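Serine acetyltransferase (Neisseria gonorrhoeae, PDB 6WYE) probably catalyses the transfer of an acetyl group from acetyl-CoA to L-serine, giving O-acetyl-L-serine for the first step of L-cysteine biosynthesis. Local coordinates at residues L202-S210 against I227-G235. Residues are numbered along the deposited sequence; the frame is centred on the assembly and turned at random.
With LMR ((2S)-2-hydroxybutanedioic acid), chain I.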
loop_
_atom_site.group_PDB
_atom_site.type_symbol
_atom_site.label_atom_id
_atom_site.label_comp_id
_atom_site.label_asym_id
_atom_site.label_seq_id
_atom_site.Cartn_x
_atom_site.Cartn_y
_atom_site.Cartn_z
ATOM N N LEU A 202 -10.627 -32.405 -3.824
ATOM C CA LEU A 202 -11.519 -31.370 -3.321
ATOM C C LEU A 202 -10.857 -30.621 -2.161
ATOM O O LEU A 202 -9.805 -31.009 -1.642
ATOM C CB LEU A 202 -12.864 -31.974 -2.899
ATOM C CG LEU A 202 -13.937 -32.137 -3.995
ATOM C CD1 LEU A 202 -14.487 -30.752 -4.403
ATOM C CD2 LEU A 202 -13.429 -32.886 -5.229
ATOM N N HIS A 203 -11.471 -29.502 -1.785
ATOM C CA HIS A 203 -10.988 -28.702 -0.670
ATOM C C HIS A 203 -10.946 -29.536 0.617
ATOM O O HIS A 203 -11.668 -30.528 0.770
ATOM C CB HIS A 203 -11.910 -27.502 -0.473
ATOM C CG HIS A 203 -13.340 -27.896 -0.281
ATOM N ND1 HIS A 203 -14.161 -28.235 -1.333
ATOM C CD2 HIS A 203 -14.087 -28.034 0.842
ATOM C CE1 HIS A 203 -15.356 -28.564 -0.869
ATOM N NE2 HIS A 203 -15.339 -28.439 0.445
ATOM N N GLY A 204 -10.091 -29.118 1.553
ATOM C CA GLY A 204 -10.013 -29.752 2.862
ATOM C C GLY A 204 -9.314 -31.099 2.914
ATOM O O GLY A 204 -9.257 -31.711 3.997
ATOM N N VAL A 205 -8.760 -31.571 1.802
ATOM C CA VAL A 205 -8.115 -32.879 1.769
ATOM C C VAL A 205 -6.723 -32.793 2.379
ATOM O O VAL A 205 -5.989 -31.821 2.177
ATOM C CB VAL A 205 -8.074 -33.420 0.331
ATOM C CG1 VAL A 205 -7.071 -34.571 0.194
ATOM C CG2 VAL A 205 -9.449 -33.890 -0.071
ATOM N N THR A 206 -6.350 -33.823 3.132
ATOM C CA THR A 206 -5.045 -33.903 3.769
ATOM C C THR A 206 -4.276 -35.089 3.217
ATOM O O THR A 206 -4.761 -36.222 3.280
ATOM C CB THR A 206 -5.187 -34.048 5.283
ATOM O OG1 THR A 206 -5.953 -32.953 5.793
ATOM C CG2 THR A 206 -3.809 -34.073 5.930
ATOM N N LEU A 207 -3.089 -34.822 2.666
ATOM C CA LEU A 207 -2.097 -35.860 2.388
ATOM C C LEU A 207 -1.022 -35.707 3.455
ATOM O O LEU A 207 0.005 -35.051 3.265
ATOM C CB LEU A 207 -1.552 -35.728 0.969
ATOM C CG LEU A 207 -2.711 -35.584 -0.033
ATOM C CD1 LEU A 207 -2.213 -35.322 -1.425
ATOM C CD2 LEU A 207 -3.641 -36.801 -0.023
ATOM N N GLY A 208 -1.292 -36.308 4.616
ATOM C CA GLY A 208 -0.599 -35.982 5.839
ATOM C C GLY A 208 0.368 -37.075 6.272
ATOM O O GLY A 208 0.334 -38.214 5.803
ATOM N N GLY A 209 1.248 -36.684 7.194
ATOM C CA GLY A 209 2.267 -37.561 7.719
ATOM C C GLY A 209 1.846 -38.243 9.006
ATOM O O GLY A 209 0.767 -38.015 9.551
ATOM N N SER A 210 2.722 -39.132 9.476
ATOM C CA SER A 210 2.551 -39.813 10.751
ATOM C C SER A 210 3.923 -39.970 11.385
ATOM O O SER A 210 4.914 -40.206 10.684
ATOM C CB SER A 210 1.871 -41.178 10.587
ATOM O OG SER A 210 1.537 -41.745 11.854
ATOM N N ILE A 227 -10.364 -37.703 -4.879
ATOM C CA ILE A 227 -10.414 -37.575 -3.422
ATOM C C ILE A 227 -11.467 -36.533 -3.075
ATOM O O ILE A 227 -11.332 -35.359 -3.456
ATOM C CB ILE A 227 -9.060 -37.177 -2.820
ATOM C CG1 ILE A 227 -7.904 -37.987 -3.413
ATOM C CG2 ILE A 227 -9.103 -37.301 -1.286
ATOM C CD1 ILE A 227 -6.554 -37.588 -2.851
ATOM N N GLY A 228 -12.508 -36.960 -2.334
ATOM C CA GLY A 228 -13.607 -36.084 -1.978
ATOM C C GLY A 228 -13.274 -35.130 -0.836
ATOM O O GLY A 228 -12.265 -35.277 -0.144
ATOM N N ALA A 229 -14.186 -34.179 -0.611
ATOM C CA ALA A 229 -13.953 -33.088 0.334
ATOM C C ALA A 229 -13.654 -33.584 1.751
ATOM O O ALA A 229 -14.298 -34.504 2.266
ATOM C CB ALA A 229 -15.167 -32.155 0.360
ATOM N N ASN A 230 -12.646 -32.959 2.369
ATOM C CA ASN A 230 -12.262 -33.153 3.763
ATOM C C ASN A 230 -11.854 -34.594 4.079
ATOM O O ASN A 230 -11.897 -35.002 5.239
ATOM C CB ASN A 230 -13.360 -32.688 4.720
ATOM C CG ASN A 230 -13.148 -31.254 5.169
ATOM O OD1 ASN A 230 -12.010 -30.796 5.283
ATOM N ND2 ASN A 230 -14.236 -30.533 5.405
ATOM N N ALA A 231 -11.464 -35.373 3.073
ATOM C CA ALA A 231 -10.850 -36.669 3.333
ATOM C C ALA A 231 -9.433 -36.475 3.856
ATOM O O ALA A 231 -8.760 -35.485 3.535
ATOM C CB ALA A 231 -10.818 -37.521 2.060
ATOM N N SER A 232 -8.980 -37.427 4.678
ATOM C CA SER A 232 -7.615 -37.444 5.192
ATOM C C SER A 232 -6.933 -38.754 4.828
ATOM O O SER A 232 -7.489 -39.836 5.047
ATOM C CB SER A 232 -7.592 -37.280 6.707
ATOM O OG SER A 232 -8.034 -35.990 7.072
ATOM N N ILE A 233 -5.725 -38.655 4.293
ATOM C CA ILE A 233 -4.924 -39.812 3.917
ATOM C C ILE A 233 -3.603 -39.654 4.645
ATOM O O ILE A 233 -2.864 -38.693 4.383
ATOM C CB ILE A 233 -4.740 -39.908 2.397
ATOM C CG1 ILE A 233 -6.098 -39.761 1.705
ATOM C CG2 ILE A 233 -4.092 -41.228 2.001
ATOM C CD1 ILE A 233 -6.052 -39.842 0.191
ATOM N N LEU A 234 -3.319 -40.560 5.587
ATOM C CA LEU A 234 -2.268 -40.368 6.574
ATOM C C LEU A 234 -1.243 -41.498 6.526
ATOM O O LEU A 234 -1.605 -42.678 6.493
ATOM C CB LEU A 234 -2.868 -40.287 7.993
ATOM C CG LEU A 234 -3.969 -39.231 8.158
ATOM C CD1 LEU A 234 -4.505 -39.223 9.573
ATOM C CD2 LEU A 234 -3.414 -37.862 7.763
ATOM N N GLY A 235 0.035 -41.128 6.567
ATOM C CA GLY A 235 1.101 -42.106 6.617
ATOM C C GLY A 235 1.679 -42.444 5.253
ATOM O O GLY A 235 1.244 -41.968 4.194
HETATM C C1 LMR I . 5.253 -34.168 9.013
HETATM O O1A LMR I . 5.127 -35.354 9.050
HETATM O O1B LMR I . 6.090 -33.605 8.373
HETATM C C2 LMR I . 4.262 -33.330 9.832
HETATM O O2 LMR I . 4.429 -31.950 9.629
HETATM C C3 LMR I . 2.815 -33.739 9.541
HETATM C C4 LMR I . 2.448 -33.522 8.084
HETATM O O4A LMR I . 3.283 -33.120 7.340
HETATM O O4B LMR I . 1.331 -33.737 7.742
HETATM O O HOH W 1 -8.444 -33.586 5.932
#
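Val205 has CG2 anti to its carbonyl carbon and CG1 anti to its backbone N (chi1 164°), and both methyls reach CG2 of Ile227, with Val205 CG2 to Ile227 CG2 at 3.6 Å. The two side chains meet roughly perpendicular. In Leu207, CG lies anti to the carbonyl carbon (chi1 -49°), and Leu207 CD2 comes within 3.9 Å of Ile233 CD1. These two side chains extend alongside each other in one direction. Phe187 packs against Val205 and Leu207, and Ile245 against Ile227 and Ile233. At the turn, the methyl of Ala229 sits over a face of the His203 ring, a CH-pi contact with CB 4.0 Å from the centroid. The NE2 of that ring is hydrogen-bonded to Thr206 OG1 of a second subunit.

Segments 202-210 and 227-235 belong to successive coils of the left-handed parallel beta-helix of the hexapeptide-repeat acyltransferases. Each segment has a type II turn, Leu202 to Val205 and Gly228 to Ala231, ahead of its strand. Strands 206-208 and 232-234 run parallel. Ile233 N donates to Thr206 O (2.8 Å), and Ile233 O accepts from Gly208 N (2.9 Å). Asn230 N similarly binds His203 O, joining the turns.

A water where the turns lead into the strands has four partners. It donates to the carbonyls of Gly204 and Ala231 and accepts from Thr206 OG1 (2.6 Å) and Ser232 OG (2.7 Å). Thr206 OG1 is also hydrogen-bonded to His203 NE2 of a third subunit. Past the strand, Gly209 N donates to O4B of the bound hydroxybutanedioic acid at 3.0 Å, nearly straight at 164°. Arg217 and His218 also hold this ligand, together with Asp117, Asp182 and His183 of that third subunit.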